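Local coordinates for protein putative isochorismatase (PDB 3UAO) that catalyses the hydrolysis of maleamate to maleate and ammonia, a step in the bacterial degradation of nicotinate (vitamin B3), at residues I93-D98 and N103-K108; G46-D51 and P142-G147. All coordinates share one frame; numbering follows the deposited sequence.

How the interactions relate
Both contacts are buried, but they differ in depth and chemistry. The centre of interaction 2 lies about 5 Å from the centre of the chain, and its close contacts are apolar: strand 45-50 of the parallel sheet meets the loop after strand 135-139. Interaction 1 lies further out, its centre about 19 Å from the centre of the chain. It joins the loop after strand 87-93 to the start of helix 105-108, and a buried hydrogen bond does much of the work. Both touch the second subunit. Along the chain interaction 1 is nested within the loop that interaction 2 closes. The two meet where Ile93 CG1 lies 3.6 Å from Asp51 OD2 and the Phe105 ring reaches Pro142.

Interaction 1 of 2, residues I93-D98 and N103-K108; sequences IVYADD and NIFSIK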
ATOM      1  N   ILE A  93      10.985 -10.377 -11.322  1.00 12.98           N
ATOM      2  CA  ILE A  93      10.250  -9.419 -12.138  1.00 12.32           C
ATOM      3  C   ILE A  93       9.505 -10.230 -13.167  1.00 13.10           C
ATOM      4  O   ILE A  93      10.086 -11.122 -13.823  1.00 14.33           O
ATOM      5  CB  ILE A  93      11.154  -8.355 -12.766  1.00 13.24           C
ATOM      6  CG1 ILE A  93      11.730  -7.455 -11.667  1.00 13.59           C
ATOM      7  CG2 ILE A  93      10.381  -7.417 -13.726  1.00 13.29           C
ATOM      8  CD1 ILE A  93      12.788  -6.430 -12.147  1.00 12.46           C
ATOM      9  N   VAL A  94       8.187 -10.010 -13.230  1.00 12.97           N
ATOM     10  CA  VAL A  94       7.315 -10.654 -14.222  1.00 12.81           C
ATOM     11  C   VAL A  94       6.266  -9.686 -14.766  1.00 13.12           C
ATOM     12  O   VAL A  94       5.445  -9.147 -14.016  1.00 12.83           O
ATOM     13  CB  VAL A  94       6.576 -11.843 -13.631  1.00 13.15           C
ATOM     14  CG1 VAL A  94       5.487 -12.352 -14.633  1.00 13.64           C
ATOM     15  CG2 VAL A  94       7.533 -12.963 -13.231  1.00 12.65           C
ATOM     16  N   TYR A  95       6.275  -9.479 -16.074  1.00 14.44           N
ATOM     17  CA  TYR A  95       5.167  -8.803 -16.769  1.00 14.65           C
ATOM     18  C   TYR A  95       4.292  -9.820 -17.492  1.00 15.70           C
ATOM     19  O   TYR A  95       4.721 -10.955 -17.725  1.00 14.72           O
ATOM     20  CB  TYR A  95       5.706  -7.820 -17.791  1.00 14.84           C
ATOM     21  CG  TYR A  95       6.364  -6.580 -17.194  1.00 15.34           C
ATOM     22  CD1 TYR A  95       5.669  -5.374 -17.100  1.00 15.35           C
ATOM     23  CD2 TYR A  95       7.668  -6.602 -16.781  1.00 14.93           C
ATOM     24  CE1 TYR A  95       6.256  -4.241 -16.574  1.00 15.10           C
ATOM     25  CE2 TYR A  95       8.274  -5.454 -16.232  1.00 14.74           C
ATOM     26  CZ  TYR A  95       7.555  -4.288 -16.138  1.00 13.59           C
ATOM     27  OH  TYR A  95       8.119  -3.156 -15.614  1.00 13.21           O
ATOM     28  N   ALA A  96       3.086  -9.372 -17.873  1.00 16.43           N
ATOM     29  CA  ALA A  96       2.166 -10.148 -18.696  1.00 17.86           C
ATOM     30  C   ALA A  96       2.707 -10.323 -20.120  1.00 18.98           C
ATOM     31  O   ALA A  96       3.271  -9.402 -20.684  1.00 17.97           O
ATOM     32  CB  ALA A  96       0.750  -9.495 -18.735  1.00 17.46           C
ATOM     33  N   ASP A  97       2.481 -11.524 -20.661  1.00 20.75           N
ATOM     34  CA  ASP A  97       2.894 -11.943 -22.017  1.00 22.82           C
ATOM     35  C   ASP A  97       2.555 -10.913 -23.101  1.00 23.34           C
ATOM     36  O   ASP A  97       3.383 -10.651 -23.982  1.00 23.81           O
ATOM     37  CB  ASP A  97       2.274 -13.307 -22.383  1.00 23.33           C
ATOM     38  CG  ASP A  97       2.959 -14.487 -21.681  1.00 25.45           C
ATOM     39  OD1 ASP A  97       3.929 -14.281 -20.907  1.00 24.62           O
ATOM     40  OD2 ASP A  97       2.526 -15.648 -21.920  1.00 29.41           O
ATOM     41  N   ASP A  98       1.377 -10.307 -23.006  1.00 23.41           N
ATOM     42  CA  ASP A  98       0.961  -9.272 -23.964  1.00 25.20           C
ATOM     43  C   ASP A  98       1.335  -7.813 -23.568  1.00 24.85           C
ATOM     44  O   ASP A  98       0.768  -6.860 -24.111  1.00 25.02           O
ATOM     45  CB  ASP A  98      -0.564  -9.398 -24.264  1.00 26.27           C
ATOM     46  CG  ASP A  98      -1.457  -9.092 -23.050  1.00 25.81           C
ATOM     47  OD1 ASP A  98      -0.919  -8.866 -21.942  1.00 26.83           O
ATOM     48  OD2 ASP A  98      -2.703  -9.093 -23.215  1.00 27.74           O
ATOM     49  N   ASN A 103       4.550  -0.596 -17.902  1.00 16.64           N
ATOM     50  CA  ASN A 103       4.394   0.489 -16.932  1.00 15.34           C
ATOM     51  C   ASN A 103       5.444   1.589 -17.101  1.00 14.81           C
ATOM     52  O   ASN A 103       5.990   1.735 -18.183  1.00 14.77           O
ATOM     53  CB  ASN A 103       4.282  -0.088 -15.509  1.00 14.59           C
ATOM     54  CG  ASN A 103       5.546  -0.766 -15.052  1.00 15.31           C
ATOM     55  OD1 ASN A 103       6.576  -0.724 -15.752  1.00 14.31           O
ATOM     56  ND2 ASN A 103       5.483  -1.410 -13.866  1.00 10.35           N
ATOM     57  N   ILE A 104       5.684   2.405 -16.073  1.00 14.40           N
ATOM     58  CA  ILE A 104       6.631   3.507 -16.201  1.00 13.03           C
ATOM     59  C   ILE A 104       8.043   2.927 -16.149  1.00 13.78           C
ATOM     60  O   ILE A 104       8.863   3.193 -17.026  1.00 14.78           O
ATOM     61  CB  ILE A 104       6.383   4.550 -15.128  1.00 12.90           C
ATOM     62  CG1 ILE A 104       4.914   4.955 -15.137  1.00 11.29           C
ATOM     63  CG2 ILE A 104       7.227   5.799 -15.338  1.00 11.86           C
ATOM     64  CD1 ILE A 104       4.433   5.401 -16.512  1.00 11.74           C
ATOM     65  N   PHE A 105       8.316   2.074 -15.165  1.00 13.21           N
ATOM     66  CA  PHE A 105       9.590   1.361 -15.077  1.00 12.63           C
ATOM     67  C   PHE A 105      10.054   0.757 -16.400  1.00 14.81           C
ATOM     68  O   PHE A 105      11.270   0.817 -16.716  1.00 15.90           O
ATOM     69  CB  PHE A 105       9.425   0.227 -14.076  1.00 12.55           C
ATOM     70  CG  PHE A 105      10.703  -0.470 -13.682  1.00 11.90           C
ATOM     71  CD1 PHE A 105      11.918   0.200 -13.613  1.00 12.57           C
ATOM     72  CD2 PHE A 105      10.661  -1.789 -13.304  1.00 11.65           C
ATOM     73  CE1 PHE A 105      13.089  -0.459 -13.199  1.00 14.24           C
ATOM     74  CE2 PHE A 105      11.829  -2.457 -12.913  1.00 13.47           C
ATOM     75  CZ  PHE A 105      13.042  -1.789 -12.870  1.00 11.98           C
ATOM     76  N   SER A 106       9.135   0.105 -17.133  1.00 14.67           N
ATOM     77  CA  SER A 106       9.493  -0.559 -18.406  1.00 15.98           C
ATOM     78  C   SER A 106       9.546   0.386 -19.631  1.00 17.39           C
ATOM     79  O   SER A 106       9.834  -0.057 -20.726  1.00 17.97           O
ATOM     80  CB  SER A 106       8.569  -1.749 -18.720  1.00 15.91           C
ATOM     81  OG  SER A 106       7.240  -1.372 -19.017  1.00 15.43           O
ATOM     82  N   ILE A 107       9.269   1.680 -19.434  1.00 17.91           N
ATOM     83  CA  ILE A 107       9.585   2.717 -20.407  1.00 18.14           C
ATOM     84  C   ILE A 107      11.019   3.146 -20.184  1.00 18.23           C
ATOM     85  O   ILE A 107      11.817   3.216 -21.135  1.00 19.26           O
ATOM     86  CB  ILE A 107       8.653   3.947 -20.284  1.00 18.49           C
ATOM     87  CG1 ILE A 107       7.225   3.607 -20.741  1.00 19.97           C
ATOM     88  CG2 ILE A 107       9.204   5.103 -21.101  1.00 18.70           C
ATOM     89  CD1 ILE A 107       6.169   4.590 -20.327  1.00 20.00           C
ATOM     90  N   LYS A 108      11.359   3.438 -18.932  1.00 17.53           N
ATOM     91  CA  LYS A 108      12.743   3.801 -18.572  1.00 17.27           C
ATOM     92  C   LYS A 108      13.729   2.702 -18.908  1.00 17.58           C
ATOM     93  O   LYS A 108      14.798   2.979 -19.422  1.00 18.83           O
ATOM     94  CB  LYS A 108      12.885   4.083 -17.074  1.00 16.88           C
ATOM     95  CG  LYS A 108      12.541   5.471 -16.606  1.00 16.11           C
ATOM     96  CD  LYS A 108      13.247   6.580 -17.377  1.00 17.98           C
ATOM     97  CE  LYS A 108      14.753   6.645 -17.101  1.00 18.00           C
ATOM     98  NZ  LYS A 108      15.312   7.890 -17.726  1.00 16.09           N
TER
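Tyr95 reaches across to the start of helix 105-108 and gives one hydrogen bond. Tyr95 OH donates to Asn103 OD1 at 2.9 Å. The donor is tilted 32° from the carbonyl plane, and the C=O...donor angle is 113°. The amide sits at the edge of the tyrosine ring, with the two planes nearly perpendicular.

Asn103 OD1 also accepts from Ser106 N, at 3.0 Å, almost in line with the C=O bond. In return Asn103 N donates to Ser106 OG at 3.0 Å, completing a capping box. CG of Asn103 lies between its backbone N and carbonyl carbon (chi1 66°), which turns the amide back over the first turn. Its ND2 donates to Ser140 O.

Carbon atoms also pack against the hydroxyl. Ser106 CB is 3.4 Å from Tyr95 OH, and Phe105 CD2 is 3.7 Å from it. Farther along, Ile93 CD1 meets the edge of the Phe105 ring at CE2, 4.2 Å away. Phe105 also packs on Met181 of the second subunit.

Two donors thus share one buried carbonyl oxygen. With the Ser140 bond they fix the amide's rotation, so the loop after strand 87-93 is tied directly to the helix cap.

Interaction 2 of 2, residues G46-D51 and P142-G147; sequences GLLIVD and PSAFYG
Leu48 extends its CG anti to the backbone N (chi1 -177°), and CD2 extends away from CA towards the loop 142-147. On the other side Phe145 has CG anti to its carbonyl carbon (chi1 -72°). The far end of the ring thereby comes nearer to the strand, although its CB does not point there.

The close contacts are made by one methyl group, Leu48 CD2. Leu48 CD2 lies 4.1 Å from Ala144 CB and 4.3 Å from Phe145 CE2. It approaches the phenylalanine ring obliquely. Ala144 CB points toward the strand. Leu150 of helix 150-156 packs on all three residues.

The loop is shaped by its own polar bonds. Ser143 OG accepts from Phe145 N at 3.0 Å, with an N-H...acceptor angle of 158°, which makes an ST turn. A longer bond from Tyr146 N to the same oxygen is weak. Ser143 OG lies in the plane of the Phe145 ring, at its edge, and is also hydrogen-bonded to Asp179 OD2.

At the end of the strand Asp51 forms a hydrogen bond with Ser91 and a salt bridge with Lys139, which also donates to Pro142 O and so links both segments. This placement is consistent with the Asp and Lys of the Asp-Lys-Cys catalytic triad of this family; Cys172, seen as S-hydroxycysteine, is probably the nucleophile.

Between the segments the close contacts are apolar, while the loop's own conformation is set by polar bonds.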
ATOM      1  N   GLY A  46      14.281 -13.586   8.771  1.00 19.41           N
ATOM      2  CA  GLY A  46      13.816 -13.984   7.463  1.00 18.51           C
ATOM      3  C   GLY A  46      14.843 -13.580   6.430  1.00 17.71           C
ATOM      4  O   GLY A  46      15.823 -12.857   6.726  1.00 18.73           O
ATOM      5  N   LEU A  47      14.632 -14.056   5.215  1.00 16.45           N
ATOM      6  CA  LEU A  47      15.575 -13.865   4.128  1.00 15.42           C
ATOM      7  C   LEU A  47      14.788 -13.525   2.881  1.00 14.85           C
ATOM      8  O   LEU A  47      13.868 -14.233   2.497  1.00 15.72           O
ATOM      9  CB  LEU A  47      16.433 -15.136   3.891  1.00 15.96           C
ATOM     10  CG  LEU A  47      17.317 -15.232   2.630  1.00 14.12           C
ATOM     11  CD1 LEU A  47      18.445 -14.248   2.668  1.00 12.03           C
ATOM     12  CD2 LEU A  47      17.855 -16.621   2.463  1.00 13.85           C
ATOM     13  N   LEU A  48      15.178 -12.431   2.256  1.00 14.28           N
ATOM     14  CA  LEU A  48      14.681 -12.035   0.967  1.00 13.83           C
ATOM     15  C   LEU A  48      15.806 -12.091  -0.032  1.00 13.85           C
ATOM     16  O   LEU A  48      16.826 -11.431   0.186  1.00 14.37           O
ATOM     17  CB  LEU A  48      14.255 -10.572   1.059  1.00 13.74           C
ATOM     18  CG  LEU A  48      13.655 -10.061  -0.228  1.00 12.38           C
ATOM     19  CD1 LEU A  48      12.492 -10.944  -0.599  1.00 10.28           C
ATOM     20  CD2 LEU A  48      13.262  -8.641  -0.003  1.00 11.43           C
ATOM     21  N   ILE A  49      15.628 -12.837  -1.112  1.00 13.24           N
ATOM     22  CA  ILE A  49      16.568 -12.837  -2.209  1.00 13.45           C
ATOM     23  C   ILE A  49      15.907 -12.119  -3.383  1.00 14.27           C
ATOM     24  O   ILE A  49      14.955 -12.631  -3.982  1.00 15.25           O
ATOM     25  CB  ILE A  49      16.943 -14.262  -2.621  1.00 13.70           C
ATOM     26  CG1 ILE A  49      17.429 -15.083  -1.416  1.00 14.35           C
ATOM     27  CG2 ILE A  49      18.016 -14.253  -3.682  1.00 13.12           C
ATOM     28  CD1 ILE A  49      17.692 -16.531  -1.749  1.00 13.83           C
ATOM     29  N   VAL A  50      16.385 -10.936  -3.739  1.00 14.61           N
ATOM     30  CA  VAL A  50      15.659 -10.173  -4.762  1.00 15.26           C
ATOM     31  C   VAL A  50      16.225 -10.317  -6.177  1.00 15.86           C
ATOM     32  O   VAL A  50      17.357  -9.994  -6.429  1.00 16.72           O
ATOM     33  CB  VAL A  50      15.311  -8.668  -4.322  1.00 15.04           C
ATOM     34  CG1 VAL A  50      15.674  -8.404  -2.884  1.00 14.56           C
ATOM     35  CG2 VAL A  50      15.854  -7.659  -5.231  1.00 13.21           C
ATOM     36  N   ASP A  51      15.416 -10.883  -7.061  1.00 16.64           N
ATOM     37  CA  ASP A  51      15.675 -10.926  -8.498  1.00 17.80           C
ATOM     38  C   ASP A  51      16.957 -11.594  -8.963  1.00 18.87           C
ATOM     39  O   ASP A  51      17.502 -11.244 -10.010  1.00 19.61           O
ATOM     40  CB  ASP A  51      15.615  -9.510  -9.091  1.00 18.08           C
ATOM     41  CG  ASP A  51      14.283  -8.884  -8.931  1.00 17.16           C
ATOM     42  OD1 ASP A  51      13.315  -9.605  -8.614  1.00 18.76           O
ATOM     43  OD2 ASP A  51      14.214  -7.654  -9.100  1.00 22.03           O
ATOM     44  N   PRO A 142      10.564  -2.078  -9.028  1.00 10.14           N
ATOM     45  CA  PRO A 142      11.832  -2.416  -8.374  1.00  9.73           C
ATOM     46  C   PRO A 142      11.744  -3.131  -7.020  1.00  9.51           C
ATOM     47  O   PRO A 142      12.503  -4.089  -6.763  1.00  9.81           O
ATOM     48  CB  PRO A 142      12.511  -1.055  -8.185  1.00  9.96           C
ATOM     49  CG  PRO A 142      11.850  -0.159  -9.147  1.00 10.77           C
ATOM     50  CD  PRO A 142      10.459  -0.629  -9.313  1.00 10.40           C
ATOM     51  N   SER A 143      10.852  -2.686  -6.149  1.00  9.30           N
ATOM     52  CA  SER A 143      10.784  -3.229  -4.768  1.00  9.20           C
ATOM     53  C   SER A 143       9.952  -4.482  -4.632  1.00  9.23           C
ATOM     54  O   SER A 143       8.874  -4.558  -5.149  1.00  9.20           O
ATOM     55  CB  SER A 143      10.204  -2.179  -3.822  1.00  9.06           C
ATOM     56  OG  SER A 143       9.787  -2.756  -2.593  1.00  9.03           O
ATOM     57  N   ALA A 144      10.431  -5.453  -3.873  1.00  9.30           N
ATOM     58  CA  ALA A 144       9.690  -6.722  -3.674  1.00  9.96           C
ATOM     59  C   ALA A 144       8.435  -6.509  -2.827  1.00 10.44           C
ATOM     60  O   ALA A 144       7.629  -7.455  -2.637  1.00 12.33           O
ATOM     61  CB  ALA A 144      10.607  -7.797  -3.022  1.00  9.78           C
ATOM     62  N   PHE A 145       8.259  -5.288  -2.328  1.00  9.32           N
ATOM     63  CA  PHE A 145       7.148  -4.930  -1.463  1.00  9.70           C
ATOM     64  C   PHE A 145       6.066  -4.162  -2.211  1.00 11.15           C
ATOM     65  O   PHE A 145       4.864  -4.233  -1.824  1.00 12.48           O
ATOM     66  CB  PHE A 145       7.635  -4.052  -0.274  1.00  9.84           C
ATOM     67  CG  PHE A 145       8.434  -4.805   0.751  1.00  9.20           C
ATOM     68  CD1 PHE A 145       7.829  -5.338   1.860  1.00 10.53           C
ATOM     69  CD2 PHE A 145       9.783  -4.999   0.595  1.00  9.25           C
ATOM     70  CE1 PHE A 145       8.567  -6.073   2.791  1.00  9.91           C
ATOM     71  CE2 PHE A 145      10.497  -5.699   1.519  1.00  9.40           C
ATOM     72  CZ  PHE A 145       9.878  -6.244   2.612  1.00  9.54           C
ATOM     73  N   TYR A 146       6.453  -3.392  -3.243  1.00 11.25           N
ATOM     74  CA  TYR A 146       5.485  -2.515  -3.921  1.00 10.75           C
ATOM     75  C   TYR A 146       4.435  -3.314  -4.708  1.00 10.86           C
ATOM     76  O   TYR A 146       4.749  -3.930  -5.756  1.00 11.53           O
ATOM     77  CB  TYR A 146       6.177  -1.506  -4.879  1.00 11.06           C
ATOM     78  CG  TYR A 146       5.233  -0.355  -5.142  1.00 12.47           C
ATOM     79  CD1 TYR A 146       5.296   0.794  -4.366  1.00 16.98           C
ATOM     80  CD2 TYR A 146       4.191  -0.466  -6.048  1.00 13.32           C
ATOM     81  CE1 TYR A 146       4.367   1.838  -4.524  1.00 19.37           C
ATOM     82  CE2 TYR A 146       3.238   0.580  -6.226  1.00 15.11           C
ATOM     83  CZ  TYR A 146       3.314   1.712  -5.456  1.00 18.45           C
ATOM     84  OH  TYR A 146       2.401   2.771  -5.608  1.00 18.99           O
ATOM     85  N   GLY A 147       3.184  -3.278  -4.263  1.00 10.79           N
ATOM     86  CA  GLY A 147       2.114  -3.903  -5.051  1.00 10.41           C
ATOM     87  C   GLY A 147       2.218  -5.399  -5.075  1.00 10.46           C
ATOM     88  O   GLY A 147       1.911  -6.047  -6.067  1.00 11.92           O
TER